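Local coordinates for protein peroxisomal acyl-coenzyme A oxidase 1 (Arabidopsis thaliana, PDB 1W07) that catalyses the FAD-dependent desaturation of long- and medium-chain acyl-CoAs to 2-trans-enoyl-CoAs in peroxisomal beta-oxidation, passing electrons to oxygen to give hydrogen peroxide, at residues Asp481-Ala486 with Leu555-Ala560; Tyr559-Leu564 with Ser583-Gln588; Met105-Ile110 with Ser124-Met129; Lys111-Glu116 with Gln275-Thr280. The protein carries 1 engineered substitution. All blocks are in the same frame, centred on the assembly; numbering follows the deposited sequence.

Along the chain, contacts 3 and 4 come first and alternate their segments, and contacts 1 and 2 follow. Contacts 3 and 4 share helix 98-113, have centres about 13 Å apart and touch through Pro108 and Thr280; contact 3 pairs this helix with its successor, and contact 4 brings its C-terminal end against the approach to helix 278-309. Contacts 1 and 2 share helix 548-566, with centres about 8 Å apart, and both lie in the helical C-terminal region. The two groups stay at least about 22 Å apart between nearest atoms, so one documents packing beside the FAD-binding part and the other the distant C-terminal helices.

Contact 1: Asp481-Ala486 with Leu555-Ala560; sequences DVVLEA and LCYIYA
Val483 meets helix 548-566 with both of its methyl groups, each directed at a different residue. CG2 comes up to the edge of the Tyr557 ring and lies in the plane of that ring, 3.6 Å from Tyr557 CE2, with CD2 only slightly farther away. This is an edge contact with an aromatic C-H side, not a methyl resting over the pi face. CG1 reaches instead to Ala560, where it stands 3.7 Å from Ala560 CB. The division of labour follows from the valine torsion: CG1 is anti to the backbone N (chi1 173°), which leaves CG2 beside that N and spreads the two methyls between two successive turns of the partner helix. Tyr557 and Ala560 are three residues apart, hence close to one another on the same side of helix 548-566, and the nearest alpha carbons across the contact are those of Val483 and Ala560, 7.4 Å apart. The pairing belongs to the all-helical C-terminal region of the acyl-CoA oxidase fold, where helix 480-503 lies against helix 548-566 although 68 mostly helical residues separate the two segments. All three touching residues are buried there, and the contact is purely apolar: about 114 Å² of surface is lost between the segments, with Val483 contributing about half. The tyrosine ring is also flanked from within its own helix, Cys556 SG lying 4.1 Å above one face and displaced toward the rim. Leu592 of helix 579-596 also touches the Tyr557 side chain, which thus sits among three helices.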
# COMPACT_ATOMS: atom_id res chain seq x y z
N ASP B 481 0.43 17.08 30.33
CA ASP B 481 -0.92 17.52 30.62
C ASP B 481 -1.52 18.34 29.48
O ASP B 481 -2.73 18.32 29.24
CB ASP B 481 -0.94 18.35 31.92
CG ASP B 481 -0.54 17.53 33.12
OD1 ASP B 481 -1.18 16.49 33.36
OD2 ASP B 481 0.41 17.92 33.83
N VAL B 482 -0.66 19.08 28.79
CA VAL B 482 -1.13 19.90 27.68
C VAL B 482 -1.53 19.00 26.51
O VAL B 482 -2.53 19.23 25.81
CB VAL B 482 -0.02 20.88 27.21
CG1 VAL B 482 -0.46 21.58 25.95
CG2 VAL B 482 0.27 21.92 28.32
N VAL B 483 -0.74 17.95 26.29
CA VAL B 483 -1.02 17.02 25.21
C VAL B 483 -2.26 16.20 25.53
O VAL B 483 -3.16 16.11 24.72
CB VAL B 483 0.19 16.09 24.97
CG1 VAL B 483 -0.16 15.01 23.95
CG2 VAL B 483 1.37 16.92 24.47
N LEU B 484 -2.30 15.61 26.72
CA LEU B 484 -3.43 14.79 27.12
C LEU B 484 -4.74 15.57 27.05
O LEU B 484 -5.74 15.06 26.54
CB LEU B 484 -3.24 14.23 28.53
CG LEU B 484 -2.31 13.03 28.66
CD1 LEU B 484 -2.15 12.66 30.12
CD2 LEU B 484 -2.88 11.86 27.88
N GLU B 485 -4.73 16.79 27.57
CA GLU B 485 -5.92 17.63 27.56
C GLU B 485 -6.40 17.83 26.14
O GLU B 485 -7.59 17.70 25.85
CB GLU B 485 -5.62 18.99 28.20
CG GLU B 485 -6.81 19.94 28.18
CD GLU B 485 -6.46 21.31 28.72
OE1 GLU B 485 -5.54 21.95 28.18
OE2 GLU B 485 -7.11 21.74 29.70
N ALA B 486 -5.48 18.16 25.25
CA ALA B 486 -5.83 18.37 23.85
C ALA B 486 -6.46 17.13 23.22
O ALA B 486 -7.50 17.23 22.57
CB ALA B 486 -4.60 18.76 23.07
N LEU B 555 10.43 10.74 20.91
CA LEU B 555 9.51 9.95 20.10
C LEU B 555 8.07 10.09 20.60
O LEU B 555 7.14 10.21 19.80
CB LEU B 555 9.94 8.47 20.10
CG LEU B 555 11.31 8.15 19.50
CD1 LEU B 555 11.62 6.65 19.65
CD2 LEU B 555 11.32 8.59 18.03
N CYS B 556 7.89 10.08 21.92
CA CYS B 556 6.56 10.21 22.50
C CYS B 556 5.86 11.44 21.98
O CYS B 556 4.71 11.36 21.55
CB CYS B 556 6.63 10.29 24.03
SG CYS B 556 5.04 10.60 24.85
N TYR B 557 6.53 12.60 22.01
CA TYR B 557 5.88 13.81 21.56
C TYR B 557 5.84 13.98 20.05
O TYR B 557 5.01 14.74 19.53
CB TYR B 557 6.47 15.04 22.26
CG TYR B 557 6.11 15.04 23.72
CD1 TYR B 557 6.94 14.42 24.66
CD2 TYR B 557 4.88 15.54 24.16
CE1 TYR B 557 6.54 14.29 25.99
CE2 TYR B 557 4.49 15.42 25.49
CZ TYR B 557 5.31 14.79 26.39
OH TYR B 557 4.86 14.61 27.68
N ILE B 558 6.71 13.27 19.34
CA ILE B 558 6.69 13.28 17.88
C ILE B 558 5.40 12.56 17.47
O ILE B 558 4.68 13.02 16.59
CB ILE B 558 7.89 12.49 17.26
CG1 ILE B 558 9.15 13.36 17.24
CG2 ILE B 558 7.52 12.01 15.83
CD1 ILE B 558 10.39 12.64 16.71
N TYR B 559 5.12 11.43 18.10
CA TYR B 559 3.91 10.66 17.79
C TYR B 559 2.66 11.54 18.01
O TYR B 559 1.82 11.70 17.11
CB TYR B 559 3.85 9.40 18.68
CG TYR B 559 2.63 8.51 18.46
CD1 TYR B 559 2.47 7.78 17.27
CD2 TYR B 559 1.61 8.45 19.39
CE1 TYR B 559 1.29 7.03 17.02
CE2 TYR B 559 0.44 7.72 19.16
CZ TYR B 559 0.28 7.02 17.99
OH TYR B 559 -0.89 6.30 17.81
N ALA B 560 2.56 12.13 19.20
CA ALA B 560 1.43 12.98 19.54
C ALA B 560 1.29 14.21 18.65
O ALA B 560 0.22 14.48 18.09
CB ALA B 560 1.52 13.40 21.01

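Contact 2: Tyr559-Leu564 with Ser583-Gln588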
# COMPACT_ATOMS: atom_id res chain seq x y z
N TYR B 559 5.12 11.43 18.10
CA TYR B 559 3.91 10.66 17.79
C TYR B 559 2.66 11.54 18.01
O TYR B 559 1.82 11.70 17.11
CB TYR B 559 3.85 9.40 18.68
CG TYR B 559 2.63 8.51 18.46
CD1 TYR B 559 2.47 7.78 17.27
CD2 TYR B 559 1.61 8.45 19.39
CE1 TYR B 559 1.29 7.03 17.02
CE2 TYR B 559 0.44 7.72 19.16
CZ TYR B 559 0.28 7.02 17.99
OH TYR B 559 -0.89 6.30 17.81
N ALA B 560 2.56 12.13 19.20
CA ALA B 560 1.43 12.98 19.54
C ALA B 560 1.29 14.21 18.65
O ALA B 560 0.22 14.48 18.09
CB ALA B 560 1.52 13.40 21.01
N LEU B 561 2.37 14.96 18.50
CA LEU B 561 2.34 16.17 17.69
C LEU B 561 2.11 15.87 16.22
O LEU B 561 1.55 16.69 15.49
CB LEU B 561 3.64 16.97 17.86
CG LEU B 561 3.92 17.48 19.28
CD1 LEU B 561 5.22 18.28 19.31
CD2 LEU B 561 2.75 18.33 19.74
N TYR B 562 2.55 14.69 15.76
CA TYR B 562 2.35 14.31 14.37
C TYR B 562 0.86 14.07 14.13
O TYR B 562 0.31 14.50 13.12
CB TYR B 562 3.13 13.04 14.04
CG TYR B 562 2.85 12.57 12.63
CD1 TYR B 562 3.35 13.27 11.54
CD2 TYR B 562 2.07 11.44 12.40
CE1 TYR B 562 3.07 12.87 10.24
CE2 TYR B 562 1.78 11.02 11.10
CZ TYR B 562 2.29 11.74 10.03
OH TYR B 562 2.02 11.36 8.74
N LEU B 563 0.22 13.36 15.06
CA LEU B 563 -1.21 13.07 14.92
C LEU B 563 -2.02 14.36 15.06
O LEU B 563 -3.03 14.54 14.37
CB LEU B 563 -1.66 12.05 15.98
CG LEU B 563 -1.20 10.59 15.82
CD1 LEU B 563 -1.77 9.75 16.97
CD2 LEU B 563 -1.69 10.03 14.48
N LEU B 564 -1.59 15.25 15.94
CA LEU B 564 -2.29 16.51 16.11
C LEU B 564 -2.29 17.25 14.77
O LEU B 564 -3.31 17.78 14.33
CB LEU B 564 -1.61 17.35 17.19
CG LEU B 564 -2.40 18.56 17.71
CD1 LEU B 564 -1.96 18.90 19.12
CD2 LEU B 564 -2.19 19.74 16.80
N SER B 583 0.39 26.12 15.08
CA SER B 583 1.62 26.43 14.38
C SER B 583 2.81 26.23 15.32
O SER B 583 3.92 25.91 14.87
CB SER B 583 1.58 27.88 13.87
OG SER B 583 2.59 28.12 12.92
N LEU B 584 2.59 26.41 16.61
CA LEU B 584 3.64 26.21 17.62
C LEU B 584 3.93 24.71 17.77
O LEU B 584 5.07 24.31 18.02
CB LEU B 584 3.20 26.79 18.97
CG LEU B 584 3.17 28.32 19.06
CD1 LEU B 584 2.53 28.77 20.37
CD2 LEU B 584 4.60 28.84 18.92
N ALA B 585 2.90 23.89 17.63
CA ALA B 585 3.06 22.44 17.75
C ALA B 585 3.90 21.95 16.58
O ALA B 585 4.76 21.10 16.74
CB ALA B 585 1.70 21.75 17.74
N ASN B 586 3.64 22.52 15.40
CA ASN B 586 4.38 22.18 14.20
C ASN B 586 5.86 22.55 14.34
O ASN B 586 6.73 21.81 13.88
CB ASN B 586 3.78 22.90 12.98
CG ASN B 586 4.23 22.30 11.66
OD1 ASN B 586 4.05 21.10 11.42
ND2 ASN B 586 4.82 23.12 10.80
N ASP B 587 6.15 23.69 14.97
CA ASP B 587 7.54 24.11 15.19
C ASP B 587 8.22 23.12 16.13
O ASP B 587 9.37 22.74 15.93
CB ASP B 587 7.62 25.52 15.80
CG ASP B 587 7.06 26.60 14.90
OD1 ASP B 587 7.20 26.49 13.66
OD2 ASP B 587 6.49 27.58 15.44
N GLN B 588 7.50 22.72 17.18
CA GLN B 588 8.05 21.77 18.13
C GLN B 588 8.32 20.43 17.44
O GLN B 588 9.35 19.78 17.69
CB GLN B 588 7.09 21.57 19.29
CG GLN B 588 7.66 20.73 20.42
CD GLN B 588 8.99 21.26 20.95
OE1 GLN B 588 10.05 20.66 20.73
NE2 GLN B 588 8.94 22.39 21.65
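Leu561 carries its CG beside its own backbone N (chi1 -62°), which aims the two methyls at helix 579-596, while Gln588 holds CG anti to its backbone N and then bends at chi2 (55°). The bend turns the amide away from the leucine and leaves the aliphatic part of Gln588 facing it. CD1 of Leu561 accordingly lies 3.6 Å from Gln588 CG, with Gln588 CB at nearly the same range, and the two side chains pass at a slant and not end to end. The other methyl, CD2, approaches Ala585 CB at 4.1 Å. The small alanine lets the backbones come near each other: the alpha carbons of Leu561 and Ala585 are 6.3 Å apart, and Leu561 CD1 even comes within 3.8 Å of the carbonyl oxygen Ala585 O. Leu564, a turn further along, adds only a loose touch, its CD2 standing 4.5 Å from Ala585 CB. Trp477, from a loop, packs on both of these residues and extends the apolar patch.

The polar end of Gln588 is not left without a partner, since its NE2 donates to Ala474 O. On the other side of helix 579-596, Asn586 ND2 hydrogen-bonds to Asp518 OD1 of the second subunit, which places this helix at the dimer contact. The segment axes approach to 9.5 Å and their directions differ by 137°, so the helices run roughly antiparallel but clearly inclined, an alanine-centred interface between helices successive but for the short helix 568-572 in the C-terminal helical domain of acyl-CoA oxidases.

Contact 3: Met105-Ile110 with Ser124-Met129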
# COMPACT_ATOMS: atom_id res chain seq x y z
N MET B 105 -4.52 -20.99 17.15
CA MET B 105 -5.98 -21.00 17.13
C MET B 105 -6.63 -22.33 17.50
O MET B 105 -7.52 -22.38 18.36
CB MET B 105 -6.48 -20.58 15.74
CG MET B 105 -6.10 -19.15 15.34
SD MET B 105 -6.78 -17.88 16.43
CE MET B 105 -8.36 -17.50 15.57
N PHE B 106 -6.20 -23.41 16.85
CA PHE B 106 -6.75 -24.73 17.10
C PHE B 106 -6.65 -25.09 18.58
O PHE B 106 -7.64 -25.45 19.21
CB PHE B 106 -6.03 -25.76 16.25
CG PHE B 106 -6.55 -27.16 16.42
CD1 PHE B 106 -7.84 -27.48 16.02
CD2 PHE B 106 -5.75 -28.15 16.97
CE1 PHE B 106 -8.33 -28.77 16.16
CE2 PHE B 106 -6.23 -29.45 17.12
CZ PHE B 106 -7.53 -29.76 16.71
N VAL B 107 -5.44 -24.99 19.14
CA VAL B 107 -5.24 -25.32 20.55
C VAL B 107 -5.99 -24.38 21.49
O VAL B 107 -6.72 -24.84 22.37
CB VAL B 107 -3.73 -25.32 20.90
CG1 VAL B 107 -3.53 -25.33 22.41
CG2 VAL B 107 -3.08 -26.55 20.29
N PRO B 108 -5.82 -23.07 21.33
CA PRO B 108 -6.52 -22.10 22.18
C PRO B 108 -8.04 -22.31 22.17
O PRO B 108 -8.71 -22.06 23.17
CB PRO B 108 -6.11 -20.76 21.59
CG PRO B 108 -4.70 -21.03 21.12
CD PRO B 108 -4.82 -22.39 20.47
N ALA B 109 -8.57 -22.75 21.03
CA ALA B 109 -10.01 -22.97 20.90
C ALA B 109 -10.48 -24.13 21.76
O ALA B 109 -11.50 -24.02 22.45
CB ALA B 109 -10.37 -23.22 19.44
N ILE B 110 -9.76 -25.24 21.70
CA ILE B 110 -10.10 -26.42 22.48
C ILE B 110 -9.94 -26.15 23.97
O ILE B 110 -10.71 -26.65 24.77
CB ILE B 110 -9.20 -27.62 22.10
CG1 ILE B 110 -9.27 -27.86 20.60
CG2 ILE B 110 -9.66 -28.87 22.84
CD1 ILE B 110 -8.26 -28.86 20.11
N SER B 124 -3.85 -33.46 24.28
CA SER B 124 -2.75 -34.41 24.44
C SER B 124 -2.27 -34.78 23.04
O SER B 124 -1.07 -34.89 22.79
CB SER B 124 -3.22 -35.66 25.18
OG SER B 124 -4.13 -36.41 24.39
N LEU B 125 -3.21 -34.95 22.11
CA LEU B 125 -2.89 -35.27 20.72
C LEU B 125 -2.27 -34.07 20.02
O LEU B 125 -1.24 -34.19 19.36
CB LEU B 125 -4.16 -35.69 19.98
CG LEU B 125 -4.84 -36.97 20.46
CD1 LEU B 125 -6.10 -37.19 19.64
CD2 LEU B 125 -3.90 -38.16 20.33
N ALA B 126 -2.90 -32.91 20.17
CA ALA B 126 -2.43 -31.67 19.54
C ALA B 126 -1.06 -31.24 20.04
O ALA B 126 -0.19 -30.85 19.26
CB ALA B 126 -3.45 -30.55 19.77
N ASN B 127 -0.87 -31.30 21.36
CA ASN B 127 0.41 -30.89 21.92
C ASN B 127 1.55 -31.79 21.48
O ASN B 127 2.69 -31.35 21.40
CB ASN B 127 0.33 -30.84 23.44
CG ASN B 127 -0.56 -29.72 23.92
OD1 ASN B 127 -0.68 -28.68 23.26
ND2 ASN B 127 -1.18 -29.90 25.08
N LYS B 128 1.25 -33.05 21.19
CA LYS B 128 2.27 -34.00 20.74
C LYS B 128 2.30 -34.01 19.22
O LYS B 128 3.19 -34.59 18.59
CB LYS B 128 1.97 -35.40 21.27
N MET B 129 1.32 -33.34 18.62
CA MET B 129 1.21 -33.25 17.17
C MET B 129 0.83 -34.58 16.52
O MET B 129 1.22 -34.84 15.38
CB MET B 129 2.53 -32.74 16.57
CG MET B 129 3.04 -31.42 17.15
SD MET B 129 2.43 -29.95 16.32
CE MET B 129 2.78 -30.35 14.66
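Phe106 and Val107 converge on one methyl group, Ala126 CB, in an antiparallel alpha-helical hairpin of the N-terminal domain. Helix 98-113 and helix 116-128 follow one another almost directly, and the axes of the two segments come within 10.6 Å at an angle of 156° between their directions. The firmer part of the contact is the buried side. With CG anti to the backbone N (chi1 -179°), Phe106 extends its ring across the gap, and CE2 lies 4.0 Å from Ala126 CB, which sits at the ring edge near its plane. One ring face is covered from the same helix by Ile110 CD1, 3.6 Å above it and shifted toward the rim. Val107 CG2 reaches the same alanine methyl at 4.1 Å.

The solvent side is slacker and consists of Asn127, which is exposed and merely brings OD1 to 4.4 Å from Val107 CG2, too far for more than a glancing touch. Helix 116-128 itself ends in a Schellman motif with Met129, at positive phi, as the C-prime residue; this methionine is buried, packing on Val654 of the second subunit. The Phe106 side chain lies about 9 Å from the bound FAD, near the cofactor without touching it. The carbonyl oxygen Ala126 O takes a weak bond from Met129 N at 3.0 Å and a second hydrogen bond from His102 NE2.

Contact 4: Lys111-Glu116 with Gln275-Thr280; sequences KGQGTE and QLVYGT
The end of helix 98-113 comes against the approach to helix 278-309 with the alpha carbons of Gly112 and Val277 6.0 Å apart. The nearest side chain is that of Val277, whose CG2 lies beside its backbone N and stands 3.9 Å from the carbonyl oxygen Gly112 O. The same methyl is 4.3 Å from Gln113 CG, so it lies against both the glycine carbonyl and the first part of the glutamine chain. Thr280 points its CB toward Gly112, with CG2 4.8 Å from Gly112 CA, a loose approach. Its hydroxyl turns back instead: OG1 donates to Val277 O at 2.8 Å, with a C=O...OG1 angle of 168°, and Thr280 N donates to that oxygen at 3.1 Å. Two donors from Thr280 thus grip Val277 O, which probably steadies this turn.

While Val277 O is bonded within its own segment, Gly112 O takes Arg257 NH1 and Gln113 OE1 pairs with Tyr189 OH. The surface between the segments, 138 Å² in all, is therefore joined by van der Waals contact alone: between these two segments the touch carries no directional bond, and polar links here run through neighbours such as Arg257.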
# COMPACT_ATOMS: atom_id res chain seq x y z
N LYS B 111 -8.93 -25.35 24.34
CA LYS B 111 -8.69 -25.00 25.74
C LYS B 111 -9.80 -24.13 26.34
O LYS B 111 -10.24 -24.35 27.47
CB LYS B 111 -7.36 -24.25 25.90
CG LYS B 111 -6.12 -25.11 25.82
CD LYS B 111 -4.86 -24.29 26.11
CE LYS B 111 -3.60 -25.15 25.99
NZ LYS B 111 -2.35 -24.36 26.19
N GLY B 112 -10.24 -23.13 25.59
CA GLY B 112 -11.27 -22.25 26.11
C GLY B 112 -12.71 -22.69 25.89
O GLY B 112 -13.61 -22.21 26.58
N GLN B 113 -12.93 -23.59 24.94
CA GLN B 113 -14.28 -24.04 24.63
C GLN B 113 -14.50 -25.52 24.90
O GLN B 113 -15.64 -26.00 24.92
CB GLN B 113 -14.58 -23.74 23.16
CG GLN B 113 -14.77 -22.25 22.87
CD GLN B 113 -14.50 -21.90 21.41
OE1 GLN B 113 -14.95 -22.60 20.50
NE2 GLN B 113 -13.77 -20.82 21.19
N GLY B 114 -13.42 -26.25 25.13
CA GLY B 114 -13.56 -27.67 25.40
C GLY B 114 -13.76 -27.98 26.87
O GLY B 114 -13.38 -27.19 27.75
N THR B 115 -14.37 -29.12 27.15
CA THR B 115 -14.60 -29.55 28.52
C THR B 115 -13.30 -30.11 29.08
O THR B 115 -12.38 -30.44 28.32
CB THR B 115 -15.69 -30.63 28.58
OG1 THR B 115 -16.87 -30.15 27.93
CG2 THR B 115 -16.02 -30.95 30.03
N GLU B 116 -13.22 -30.23 30.40
CA GLU B 116 -12.02 -30.76 31.05
C GLU B 116 -11.67 -32.12 30.45
O GLU B 116 -10.50 -32.42 30.24
CB GLU B 116 -12.24 -30.89 32.56
N GLN B 275 -19.11 -15.37 29.26
CA GLN B 275 -18.05 -14.37 29.14
C GLN B 275 -16.64 -14.95 29.32
O GLN B 275 -15.66 -14.27 29.04
CB GLN B 275 -18.27 -13.23 30.14
CG GLN B 275 -19.60 -12.51 29.97
CD GLN B 275 -20.65 -12.97 30.95
OE1 GLN B 275 -20.82 -14.17 31.19
NE2 GLN B 275 -21.40 -12.03 31.51
N LEU B 276 -16.55 -16.18 29.80
CA LEU B 276 -15.24 -16.81 30.00
C LEU B 276 -14.68 -17.40 28.71
O LEU B 276 -14.04 -18.46 28.73
CB LEU B 276 -15.32 -17.90 31.08
CG LEU B 276 -15.40 -17.35 32.52
CD1 LEU B 276 -15.63 -18.49 33.50
CD2 LEU B 276 -14.11 -16.62 32.84
N VAL B 277 -14.95 -16.73 27.60
CA VAL B 277 -14.45 -17.15 26.29
C VAL B 277 -13.81 -15.94 25.63
O VAL B 277 -12.87 -16.07 24.84
CB VAL B 277 -15.60 -17.70 25.39
CG1 VAL B 277 -15.24 -17.54 23.92
CG2 VAL B 277 -15.82 -19.17 25.69
N TYR B 278 -14.33 -14.76 25.96
CA TYR B 278 -13.79 -13.52 25.42
C TYR B 278 -12.34 -13.36 25.87
O TYR B 278 -11.60 -12.53 25.34
CB TYR B 278 -14.61 -12.32 25.90
CG TYR B 278 -16.08 -12.37 25.56
CD1 TYR B 278 -16.51 -12.77 24.29
CD2 TYR B 278 -17.05 -11.98 26.49
CE1 TYR B 278 -17.87 -12.77 23.96
CE2 TYR B 278 -18.41 -11.98 26.16
CZ TYR B 278 -18.81 -12.38 24.90
OH TYR B 278 -20.15 -12.38 24.57
N GLY B 279 -11.94 -14.15 26.86
CA GLY B 279 -10.59 -14.07 27.37
C GLY B 279 -9.54 -14.41 26.32
O GLY B 279 -8.42 -13.90 26.36
N THR B 280 -9.90 -15.28 25.38
CA THR B 280 -8.98 -15.67 24.32
C THR B 280 -8.89 -14.60 23.23
O THR B 280 -7.80 -14.30 22.75
CB THR B 280 -9.41 -17.01 23.69
OG1 THR B 280 -10.76 -16.91 23.21
CG2 THR B 280 -9.30 -18.14 24.70